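Long-range contacts in pectate lyase (Bacillus, PDB 3VMV), which probably cleaves polygalacturonate, the backbone of pectin, by beta-elimination, as a secreted lyase built on a parallel beta-helix: residues Val208-Tyr213 and Asn232-Ala237; Gln253-Thr258 and Trp267-Pro272; Ile66-His71 and Ile97-Ala102; Glu124-Ser129 and Met158-Glu163. All coordinates share one frame; numbering follows the deposited sequence.

Interaction 1: Val208-Tyr213 and Asn232-Ala237; sequences VPLIRY and NSRVGA. With SO4 (sulfate ion), chain C.
Strand-to-strand pairing between successive coils of a right-handed parallel beta-helix, the pectate lyase fold, joins Val208-Tyr213 to Asn232-Ala237. Leu210 lies in register with Asn232, Ile211 with Ser233 and Arg212 with Arg234, while nearly straight backbone bonds run from Asn232 N to Pro209 O and from Ile211 N to Asn232 O. The carbonyl of Arg234 is gripped twice: Tyr213 N at 3.1 Å and Ala237 N at 3.0 Å reach its oxygen from opposite faces of its plane, so strand pairing and the type I' turn Arg234-Ala237 end on one atom. Within that turn, Val235 CG2 sits over the middle of the Tyr213 ring, 3.5 Å from its centroid, in a CH-pi contact. On the face of Ile211 and Ser233, Ile211 CG2 packs against Ala237 CB.

The face of Leu210 and Asn232 carries two arginines. Arg212 and Arg234 run side by side with their guanidinium planes 52° apart, and both donate to one water, Arg234 only weakly. Asp185 holds Arg212 NE in a salt bridge. Arg234, bent at its third torsion (78°), reaches past Leu210 to a sulfate, probably from the crystallisation liquor, whose place is consistent with a site suited to an anionic substrate. Arg234 NH1 donates to sulfate O1 at 2.9 Å and Arg234 NH2 to sulfate O4 at 2.8 Å, the latter lying in the guanidinium plane.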
# COMPACT_ATOMS: atom_id res chain seq x y z
N VAL A 208 7.51 -6.98 -1.28
CA VAL A 208 6.19 -7.28 -0.69
C VAL A 208 6.16 -7.22 0.84
O VAL A 208 5.80 -8.21 1.51
CB VAL A 208 5.62 -8.63 -1.22
CG1 VAL A 208 4.11 -8.65 -1.10
CG2 VAL A 208 6.00 -8.84 -2.69
N PRO A 209 6.50 -6.05 1.42
CA PRO A 209 7.06 -4.82 0.84
C PRO A 209 8.60 -4.83 0.94
O PRO A 209 9.20 -5.66 1.66
CB PRO A 209 6.51 -3.72 1.77
CG PRO A 209 5.92 -4.48 3.02
CD PRO A 209 6.30 -5.91 2.87
N LEU A 210 9.22 -3.86 0.27
CA LEU A 210 10.59 -3.43 0.55
C LEU A 210 10.47 -2.45 1.72
O LEU A 210 9.82 -1.41 1.57
CB LEU A 210 11.22 -2.76 -0.68
CG LEU A 210 12.71 -2.43 -0.62
CD1 LEU A 210 13.15 -1.95 -2.00
CD2 LEU A 210 13.06 -1.36 0.46
N ILE A 211 11.01 -2.82 2.89
CA ILE A 211 10.84 -1.97 4.06
C ILE A 211 12.19 -1.46 4.51
O ILE A 211 13.05 -2.24 4.88
CB ILE A 211 10.18 -2.73 5.26
CG1 ILE A 211 8.88 -3.41 4.83
CG2 ILE A 211 9.89 -1.75 6.43
CD1 ILE A 211 8.39 -4.41 5.88
N ARG A 212 12.36 -0.13 4.52
CA ARG A 212 13.51 0.51 5.14
C ARG A 212 13.10 1.20 6.43
O ARG A 212 12.16 1.99 6.42
CB ARG A 212 14.17 1.56 4.23
CG ARG A 212 14.85 0.99 3.00
CD ARG A 212 15.29 2.18 2.14
NE ARG A 212 16.18 1.83 1.02
CZ ARG A 212 15.75 1.67 -0.23
NH1 ARG A 212 14.46 1.78 -0.55
NH2 ARG A 212 16.64 1.38 -1.18
N TYR A 213 13.81 0.90 7.53
CA TYR A 213 13.68 1.61 8.84
C TYR A 213 12.39 1.43 9.62
O TYR A 213 12.42 1.40 10.87
CB TYR A 213 13.89 3.16 8.73
CG TYR A 213 15.17 3.57 8.04
CD1 TYR A 213 16.40 3.47 8.70
CD2 TYR A 213 15.15 4.00 6.73
CE1 TYR A 213 17.61 3.81 8.06
CE2 TYR A 213 16.34 4.34 6.08
CZ TYR A 213 17.55 4.25 6.76
OH TYR A 213 18.72 4.56 6.12
N ASN A 232 11.08 -7.70 2.53
CA ASN A 232 12.49 -7.39 2.56
C ASN A 232 12.69 -6.34 3.62
O ASN A 232 12.33 -5.20 3.42
CB ASN A 232 12.92 -6.87 1.19
CG ASN A 232 14.43 -6.63 1.10
OD1 ASN A 232 15.18 -6.90 2.05
ND2 ASN A 232 14.90 -6.16 -0.08
N SER A 233 13.28 -6.74 4.75
CA SER A 233 13.43 -5.85 5.89
C SER A 233 14.86 -5.35 5.98
O SER A 233 15.80 -6.16 6.15
CB SER A 233 13.04 -6.61 7.17
OG SER A 233 13.02 -5.75 8.30
N ARG A 234 15.02 -4.02 5.88
CA ARG A 234 16.31 -3.38 5.69
C ARG A 234 16.56 -2.29 6.72
O ARG A 234 15.61 -1.65 7.18
CB ARG A 234 16.36 -2.75 4.27
CG ARG A 234 16.48 -3.82 3.18
CD ARG A 234 15.93 -3.38 1.84
NE ARG A 234 16.87 -2.50 1.14
CZ ARG A 234 16.98 -2.47 -0.18
NH1 ARG A 234 17.86 -1.64 -0.72
NH2 ARG A 234 16.23 -3.27 -0.96
N VAL A 235 17.84 -2.03 7.00
CA VAL A 235 18.30 -0.88 7.82
C VAL A 235 17.42 -0.63 9.04
O VAL A 235 16.87 0.46 9.25
CB VAL A 235 18.55 0.46 7.04
CG1 VAL A 235 19.84 0.35 6.25
CG2 VAL A 235 17.40 0.85 6.14
N GLY A 236 17.31 -1.67 9.85
CA GLY A 236 16.68 -1.51 11.15
C GLY A 236 15.16 -1.51 11.15
O GLY A 236 14.56 -1.27 12.20
N ALA A 237 14.54 -1.78 10.01
CA ALA A 237 13.09 -2.03 10.00
C ALA A 237 12.75 -3.14 10.99
O ALA A 237 13.56 -3.99 11.26
CB ALA A 237 12.63 -2.46 8.62
S SO4 C . 16.57 -1.99 -4.44
O1 SO4 C . 17.39 -1.19 -3.51
O2 SO4 C . 15.40 -1.20 -4.85
O3 SO4 C . 17.38 -2.36 -5.60
O4 SO4 C . 16.07 -3.21 -3.78
O HOH W 1 19.52 0.93 -0.73

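Interaction 2: Gln253-Thr258 and Trp267-Pro272; sequences QADPTT and WFYGSP
Asp255 and Tyr269 cross at about a right angle, carboxylate and ring planes 80° apart, where two irregular loops meet near one end of the beta-helix. The loop Gln253-Thr258 is folded by an Asx motif: Asp255 OD2 accepts from Thr258 N at 2.9 Å, and weakly from Thr257 N. The same oxygen also reaches across, taking Tyr269 N at 3.0 Å from above the carboxylate plane, while Thr258 N approaches from the opposite face. One atom thus shapes its own loop and ties it to the next. With CG anti to the backbone N (chi1 -177°), the carboxylate is carried toward Tyr269. Asp255 CB lies at the edge of the Phe268 ring. Without the carboxylate, as with an alanine here, Tyr269 N and Thr258 N would probably lose their shared acceptor, and the turn of Gln253-Thr258 would be less firmly fixed.

Thr258 uses both its branches on Trp267. Its methyl, CG2, stands over the centre of the indole in a CH-pi contact, 3.7 Å from the centroid of the five-membered ring, and OG1 donates to Trp267 O at 2.7 Å; Phe260 N also bonds that hydroxyl. The Tyr269 ring turns one face to CB of its neighbour Phe268, and its OH bonds Asp228 and Thr229, which fixes the far end of the ring. The indole is pinned within its own loop as well: Trp267 NE1 donates to Gly270 O at 2.9 Å, with the oxygen 16° out of the ring plane.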
# COMPACT_ATOMS: atom_id res chain seq x y z
N GLN A 253 16.91 -19.29 -3.83
CA GLN A 253 18.32 -19.11 -4.19
C GLN A 253 18.95 -18.09 -3.26
O GLN A 253 18.24 -17.23 -2.74
CB GLN A 253 18.43 -18.65 -5.65
CG GLN A 253 18.00 -19.74 -6.64
CD GLN A 253 18.79 -21.03 -6.46
OE1 GLN A 253 19.96 -21.12 -6.85
NE2 GLN A 253 18.16 -22.04 -5.87
N ALA A 254 20.26 -18.16 -3.04
CA ALA A 254 20.90 -17.14 -2.20
C ALA A 254 21.00 -15.82 -2.94
O ALA A 254 21.42 -15.77 -4.09
CB ALA A 254 22.30 -17.62 -1.76
N ASP A 255 20.60 -14.73 -2.28
CA ASP A 255 20.77 -13.42 -2.87
C ASP A 255 22.23 -13.09 -3.12
O ASP A 255 23.06 -13.28 -2.25
CB ASP A 255 20.15 -12.36 -1.98
CG ASP A 255 20.24 -10.98 -2.60
OD1 ASP A 255 19.71 -10.81 -3.73
OD2 ASP A 255 20.90 -10.12 -2.01
N PRO A 256 22.58 -12.63 -4.35
CA PRO A 256 24.00 -12.40 -4.61
C PRO A 256 24.59 -11.29 -3.76
O PRO A 256 25.80 -11.29 -3.53
CB PRO A 256 24.03 -11.99 -6.09
CG PRO A 256 22.79 -12.59 -6.68
CD PRO A 256 21.76 -12.56 -5.57
N THR A 257 23.77 -10.35 -3.31
CA THR A 257 24.27 -9.22 -2.51
C THR A 257 24.39 -9.56 -1.02
O THR A 257 25.42 -9.33 -0.42
CB THR A 257 23.38 -7.97 -2.69
OG1 THR A 257 23.33 -7.61 -4.08
CG2 THR A 257 23.93 -6.81 -1.88
N THR A 258 23.33 -10.10 -0.42
CA THR A 258 23.35 -10.33 1.03
C THR A 258 23.56 -11.79 1.42
O THR A 258 23.79 -12.11 2.61
CB THR A 258 21.98 -9.94 1.66
OG1 THR A 258 20.98 -10.83 1.15
CG2 THR A 258 21.59 -8.51 1.34
N TRP A 267 16.59 -10.26 4.25
CA TRP A 267 17.26 -9.03 3.87
C TRP A 267 17.88 -9.30 2.51
O TRP A 267 18.70 -10.22 2.40
CB TRP A 267 18.36 -8.71 4.90
CG TRP A 267 19.25 -7.55 4.46
CD1 TRP A 267 18.85 -6.48 3.69
CD2 TRP A 267 20.63 -7.34 4.76
NE1 TRP A 267 19.91 -5.64 3.49
CE2 TRP A 267 21.01 -6.13 4.15
CE3 TRP A 267 21.59 -8.05 5.49
CZ2 TRP A 267 22.31 -5.63 4.22
CZ3 TRP A 267 22.87 -7.55 5.57
CH2 TRP A 267 23.21 -6.34 4.94
N PHE A 268 17.47 -8.52 1.51
CA PHE A 268 17.84 -8.77 0.11
C PHE A 268 18.26 -7.49 -0.60
O PHE A 268 17.80 -6.39 -0.27
CB PHE A 268 16.65 -9.36 -0.64
CG PHE A 268 15.98 -10.50 0.08
CD1 PHE A 268 16.64 -11.72 0.23
CD2 PHE A 268 14.72 -10.35 0.62
CE1 PHE A 268 15.99 -12.78 0.88
CE2 PHE A 268 14.09 -11.41 1.27
CZ PHE A 268 14.73 -12.60 1.41
N TYR A 269 19.15 -7.67 -1.59
CA TYR A 269 19.39 -6.70 -2.69
C TYR A 269 20.28 -5.51 -2.34
O TYR A 269 21.09 -5.09 -3.17
CB TYR A 269 18.09 -6.10 -3.28
CG TYR A 269 17.04 -7.11 -3.69
CD1 TYR A 269 17.36 -8.27 -4.38
CD2 TYR A 269 15.71 -6.87 -3.40
CE1 TYR A 269 16.37 -9.18 -4.75
CE2 TYR A 269 14.71 -7.77 -3.75
CZ TYR A 269 15.04 -8.92 -4.43
OH TYR A 269 14.04 -9.80 -4.81
N GLY A 270 20.12 -4.93 -1.17
CA GLY A 270 20.86 -3.71 -0.87
C GLY A 270 20.55 -3.09 0.48
O GLY A 270 19.91 -3.72 1.32
N SER A 271 20.99 -1.83 0.64
CA SER A 271 21.11 -1.13 1.95
C SER A 271 22.31 -1.66 2.75
O SER A 271 22.75 -2.78 2.54
CB SER A 271 19.82 -1.20 2.80
OG SER A 271 18.70 -0.60 2.15
N PRO A 272 22.83 -0.83 3.65
CA PRO A 272 24.09 -1.24 4.28
C PRO A 272 23.93 -2.25 5.40
O PRO A 272 24.92 -2.89 5.78
CB PRO A 272 24.67 0.08 4.81
CG PRO A 272 23.57 1.07 4.78
CD PRO A 272 22.57 0.61 3.73

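Interaction 3: Ile66-His71 and Ile97-Ala102; sequences IDVKNH and IRLSNA. With SO4 (sulfate ion), chain B.
Asp67 and Arg98 lie side by side, pointing the same way, and join in a salt bridge in which Arg98 NH1 meets Asp67 OD1 at 3.0 Å. The oxygen lies in the guanidinium plane, yet the nitrogen comes from above the carboxylate, the two planes being 58° apart. A water donates to Asp67 OD1 at 2.6 Å and accepts from Arg98 NE, linking the two side chains a second time. The guanidinium also grips a sulfate, probably from the crystallisation liquor, through NH1 to O2 and through NH2 to O3 at 2.7 Å; Glu119 is a further salt-bridge partner of NH2. A bend at the third torsion of Arg98 (64°) brings the guanidinium alongside Asp67. A methionine in its place would probably leave Asp67 and Glu119 without their shared cation and the sulfate without its two donors.

Lys69 CE lies against Ser100 OG, which Asp127 holds by a hydrogen bond, while Lys69 NZ comes 3.4 Å from Arg98 NH1 without bonding, near Asp67 and the sulfate. Beneath, backbone bonds such as Val68 N to Arg98 O pair the strands in parallel, as successive beta-helix coils do. The reverse face is apolar and tight, with Val68 CB 3.5 Å from Leu99 CD2. There Ile31 and Ile35 of helix 28-40 cover Ile66 and Val68, and strand 123-126 pairs with the far side of 97-103.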
# COMPACT_ATOMS: atom_id res chain seq x y z
N ILE A 66 -3.26 11.95 -10.15
CA ILE A 66 -4.30 12.62 -9.39
C ILE A 66 -3.63 13.12 -8.12
O ILE A 66 -3.17 12.33 -7.29
CB ILE A 66 -5.43 11.62 -9.05
CG1 ILE A 66 -6.06 11.08 -10.35
CG2 ILE A 66 -6.49 12.30 -8.17
CD1 ILE A 66 -6.69 12.15 -11.24
N ASP A 67 -3.52 14.44 -8.01
CA ASP A 67 -2.67 15.11 -7.04
C ASP A 67 -3.51 15.48 -5.82
O ASP A 67 -4.13 16.56 -5.76
CB ASP A 67 -2.11 16.36 -7.75
CG ASP A 67 -0.74 16.86 -7.23
OD1 ASP A 67 -0.10 16.23 -6.40
OD2 ASP A 67 -0.33 17.94 -7.69
N VAL A 68 -3.47 14.62 -4.81
CA VAL A 68 -4.09 14.91 -3.50
C VAL A 68 -3.10 15.72 -2.68
O VAL A 68 -2.33 15.21 -1.87
CB VAL A 68 -4.58 13.64 -2.78
CG1 VAL A 68 -5.32 14.02 -1.48
CG2 VAL A 68 -5.47 12.83 -3.71
N LYS A 69 -3.09 17.03 -2.96
CA LYS A 69 -2.10 17.97 -2.47
C LYS A 69 -2.81 19.30 -2.39
O LYS A 69 -3.64 19.63 -3.24
CB LYS A 69 -0.94 18.09 -3.47
CG LYS A 69 0.22 18.92 -2.95
CD LYS A 69 1.27 19.16 -4.04
CE LYS A 69 2.03 17.86 -4.34
NZ LYS A 69 3.26 18.18 -5.11
N ASN A 70 -2.45 20.06 -1.37
CA ASN A 70 -2.99 21.39 -1.24
C ASN A 70 -2.60 22.21 -2.47
O ASN A 70 -1.51 22.06 -3.00
CB ASN A 70 -2.37 22.04 0.01
CG ASN A 70 -3.07 23.34 0.38
OD1 ASN A 70 -2.89 24.36 -0.26
ND2 ASN A 70 -3.88 23.28 1.42
N HIS A 71 -3.50 23.08 -2.91
CA HIS A 71 -3.14 23.97 -4.01
C HIS A 71 -1.96 24.90 -3.58
O HIS A 71 -1.23 25.39 -4.42
CB HIS A 71 -4.39 24.76 -4.50
CG HIS A 71 -4.65 25.99 -3.72
ND1 HIS A 71 -5.27 25.97 -2.49
CD2 HIS A 71 -4.37 27.30 -3.98
CE1 HIS A 71 -5.34 27.20 -2.02
NE2 HIS A 71 -4.80 28.02 -2.90
N ILE A 97 -2.73 7.79 -8.08
CA ILE A 97 -3.00 8.83 -7.08
C ILE A 97 -1.78 9.11 -6.24
O ILE A 97 -1.07 8.19 -5.86
CB ILE A 97 -4.12 8.32 -6.12
CG1 ILE A 97 -5.39 8.08 -6.94
CG2 ILE A 97 -4.38 9.37 -5.03
CD1 ILE A 97 -6.54 7.35 -6.12
N ARG A 98 -1.51 10.39 -5.96
CA ARG A 98 -0.43 10.76 -5.06
C ARG A 98 -0.99 11.52 -3.88
O ARG A 98 -1.71 12.50 -4.06
CB ARG A 98 0.68 11.57 -5.74
CG ARG A 98 1.84 11.91 -4.79
CD ARG A 98 2.98 12.60 -5.55
NE ARG A 98 2.53 13.87 -6.08
CZ ARG A 98 3.21 14.60 -6.99
NH1 ARG A 98 2.72 15.76 -7.38
NH2 ARG A 98 4.35 14.14 -7.50
N LEU A 99 -0.64 11.09 -2.68
CA LEU A 99 -1.00 11.83 -1.48
C LEU A 99 0.21 12.58 -0.98
O LEU A 99 1.22 11.94 -0.64
CB LEU A 99 -1.53 10.88 -0.41
CG LEU A 99 -2.68 9.91 -0.75
CD1 LEU A 99 -3.12 9.20 0.57
CD2 LEU A 99 -3.84 10.50 -1.46
N SER A 100 0.13 13.89 -0.87
CA SER A 100 1.29 14.69 -0.46
C SER A 100 0.88 15.60 0.71
O SER A 100 -0.04 16.42 0.57
CB SER A 100 1.78 15.51 -1.66
OG SER A 100 2.71 16.50 -1.24
N ASN A 101 1.53 15.42 1.84
CA ASN A 101 1.15 16.08 3.10
C ASN A 101 -0.36 16.03 3.30
O ASN A 101 -1.03 17.02 3.59
CB ASN A 101 1.69 17.51 3.17
CG ASN A 101 1.83 18.01 4.61
OD1 ASN A 101 1.69 17.26 5.57
ND2 ASN A 101 2.14 19.32 4.75
N ALA A 102 -0.87 14.82 3.12
CA ALA A 102 -2.28 14.55 3.14
C ALA A 102 -2.64 13.83 4.43
O ALA A 102 -1.93 12.91 4.83
CB ALA A 102 -2.63 13.70 1.91
S SO4 B . 5.26 16.35 -10.27
O1 SO4 B . 4.44 15.81 -11.35
O2 SO4 B . 4.47 17.21 -9.41
O3 SO4 B . 5.81 15.24 -9.50
O4 SO4 B . 6.32 17.17 -10.83
O HOH W 2 0.25 14.82 -4.26
O HOH W 3 -0.56 19.15 0.48

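Interaction 4: Glu124-Ser129 and Met158-Glu163; sequences EVTDDS and MKRNAE
Val125 and Met158 pair in parallel at the tight end of this contact between two coils of the beta-helix. Val125 O accepts from Lys159 N at 2.9 Å, while Met158 CA adds a C-H...O contact at 3.3 Å. In addition, Val125 CG1 packs on Ala162 CB at 3.9 Å and Val125 CB rests against Met158 CG. Each strand then breaks into a type I' turn, Thr126-Ser129 next to Lys159-Ala162, and the equivalent turns are stitched together by Asp128 N to Arg160 O and by Glu163 N to Ser129 O. Ser129 hardens its own turn: OG donates in the plane of the Thr126 carbonyl, at 2.9 Å from Thr126 O, which also receives Ser129 N. Asp127 N is buried here without a partner.

Toward solvent the fit slackens. Asp127 and Arg160 lie alongside one another, but Asp127 OD1 stays 4.7 Å from Arg160 NE, so the opposite charges are near but not in contact; Asp127 OD2 is bonded instead to Ser100. At the buried Glu124 the contact is tight again: Lys159, stretched to full length with every torsion past the first near 180°, crosses Glu124 at about a right angle, and Lys159 NZ reaches Glu124 OE1 at 2.8 Å, nearly in line with the C-O bond, in a salt bridge.

On the inner side Met158 reaches Ile165 and Val167 of strand 165-175 and Ile194 and Tyr196 of strand 192-197, while strand 123-126 runs between 97-103 and 156-158.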
# COMPACT_ATOMS: atom_id res chain seq x y z
N GLU A 124 0.94 6.63 -4.39
CA GLU A 124 2.14 7.10 -3.72
C GLU A 124 1.74 7.89 -2.50
O GLU A 124 0.98 8.85 -2.62
CB GLU A 124 2.98 7.97 -4.66
CG GLU A 124 4.11 8.70 -3.85
CD GLU A 124 5.32 9.23 -4.63
OE1 GLU A 124 6.22 8.44 -5.01
OE2 GLU A 124 5.41 10.47 -4.82
N VAL A 125 2.25 7.52 -1.32
CA VAL A 125 1.90 8.22 -0.09
C VAL A 125 3.19 8.87 0.43
O VAL A 125 4.13 8.17 0.77
CB VAL A 125 1.34 7.24 0.95
CG1 VAL A 125 0.95 7.96 2.20
CG2 VAL A 125 0.14 6.42 0.39
N THR A 126 3.25 10.21 0.47
CA THR A 126 4.53 10.87 0.62
C THR A 126 4.41 12.21 1.30
O THR A 126 3.32 12.60 1.76
CB THR A 126 5.23 10.97 -0.77
OG1 THR A 126 6.59 11.37 -0.60
CG2 THR A 126 4.49 11.93 -1.73
N ASP A 127 5.54 12.90 1.43
CA ASP A 127 5.58 14.25 1.99
C ASP A 127 4.80 14.38 3.29
O ASP A 127 3.95 15.26 3.41
CB ASP A 127 5.08 15.30 0.97
CG ASP A 127 5.84 15.24 -0.37
OD1 ASP A 127 7.06 14.99 -0.36
OD2 ASP A 127 5.21 15.43 -1.42
N ASP A 128 5.11 13.52 4.25
CA ASP A 128 4.62 13.64 5.61
C ASP A 128 3.13 13.40 5.78
O ASP A 128 2.56 13.82 6.79
CB ASP A 128 5.03 15.00 6.19
CG ASP A 128 6.54 15.18 6.22
OD1 ASP A 128 7.14 14.82 7.25
OD2 ASP A 128 7.11 15.70 5.24
N SER A 129 2.53 12.66 4.84
CA SER A 129 1.12 12.29 4.97
C SER A 129 0.94 11.41 6.21
O SER A 129 1.82 10.64 6.59
CB SER A 129 0.68 11.50 3.75
OG SER A 129 0.59 12.33 2.61
N MET A 158 5.26 4.11 -0.06
CA MET A 158 5.23 5.10 1.02
C MET A 158 6.61 5.65 1.22
O MET A 158 7.59 4.88 1.27
CB MET A 158 4.73 4.41 2.31
CG MET A 158 3.32 3.80 2.07
SD MET A 158 2.95 2.81 3.51
CE MET A 158 1.56 1.88 2.80
N LYS A 159 6.69 6.97 1.34
CA LYS A 159 7.98 7.66 1.39
C LYS A 159 7.91 8.88 2.29
O LYS A 159 6.81 9.38 2.61
CB LYS A 159 8.34 8.18 -0.03
CG LYS A 159 8.36 7.12 -1.12
CD LYS A 159 8.66 7.74 -2.52
CE LYS A 159 8.59 6.68 -3.62
NZ LYS A 159 8.77 7.31 -4.98
N ARG A 160 9.10 9.40 2.62
CA ARG A 160 9.23 10.76 3.16
C ARG A 160 8.30 10.98 4.36
O ARG A 160 7.46 11.88 4.39
CB ARG A 160 9.00 11.81 2.05
CG ARG A 160 10.11 11.69 0.97
CD ARG A 160 10.00 12.81 -0.04
NE ARG A 160 11.21 12.81 -0.87
CZ ARG A 160 12.33 13.48 -0.60
NH1 ARG A 160 12.43 14.24 0.49
NH2 ARG A 160 13.36 13.38 -1.43
N ASN A 161 8.51 10.15 5.37
CA ASN A 161 7.88 10.33 6.68
C ASN A 161 6.36 10.14 6.74
O ASN A 161 5.75 10.57 7.71
CB ASN A 161 8.25 11.70 7.23
CG ASN A 161 9.73 11.83 7.38
OD1 ASN A 161 10.34 11.13 8.19
ND2 ASN A 161 10.32 12.68 6.56
N ALA A 162 5.80 9.42 5.77
CA ALA A 162 4.41 9.00 5.83
C ALA A 162 4.26 8.11 7.07
O ALA A 162 5.13 7.30 7.35
CB ALA A 162 4.05 8.18 4.57
N GLU A 163 3.15 8.23 7.80
CA GLU A 163 3.03 7.55 9.09
C GLU A 163 1.58 7.26 9.36
O GLU A 163 0.70 8.05 8.97
CB GLU A 163 3.56 8.45 10.22
CG GLU A 163 3.83 7.75 11.53
CD GLU A 163 4.63 8.66 12.49
OE1 GLU A 163 4.75 9.86 12.17
OE2 GLU A 163 5.13 8.20 13.52

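Three contacts repeat parallel pairing of adjacent coils at different heights of the beta-helix. Interactions 3 and 4 are consecutive: Leu99 N bonds Glu124 O at 2.8 Å and Ser100 OG bonds Asp127 OD2 at 2.7 Å. Interaction 1 lies farther along, its centre about 15 Å from that of interaction 4 and 25 Å from that of interaction 3. Interaction 2 adds loops to it: Asn232 OD1 meets Phe268 N at 2.9 Å, and Ser271 OG probably hydrogen-bonds Arg234 NE at 2.8 Å, which would help position this sulfate-binding arginine. The Tyr269 side chain is about 4 Å from the same sulfate. Interaction 3 offers another sulfate an arginine; whether either site meets substrate is not settled.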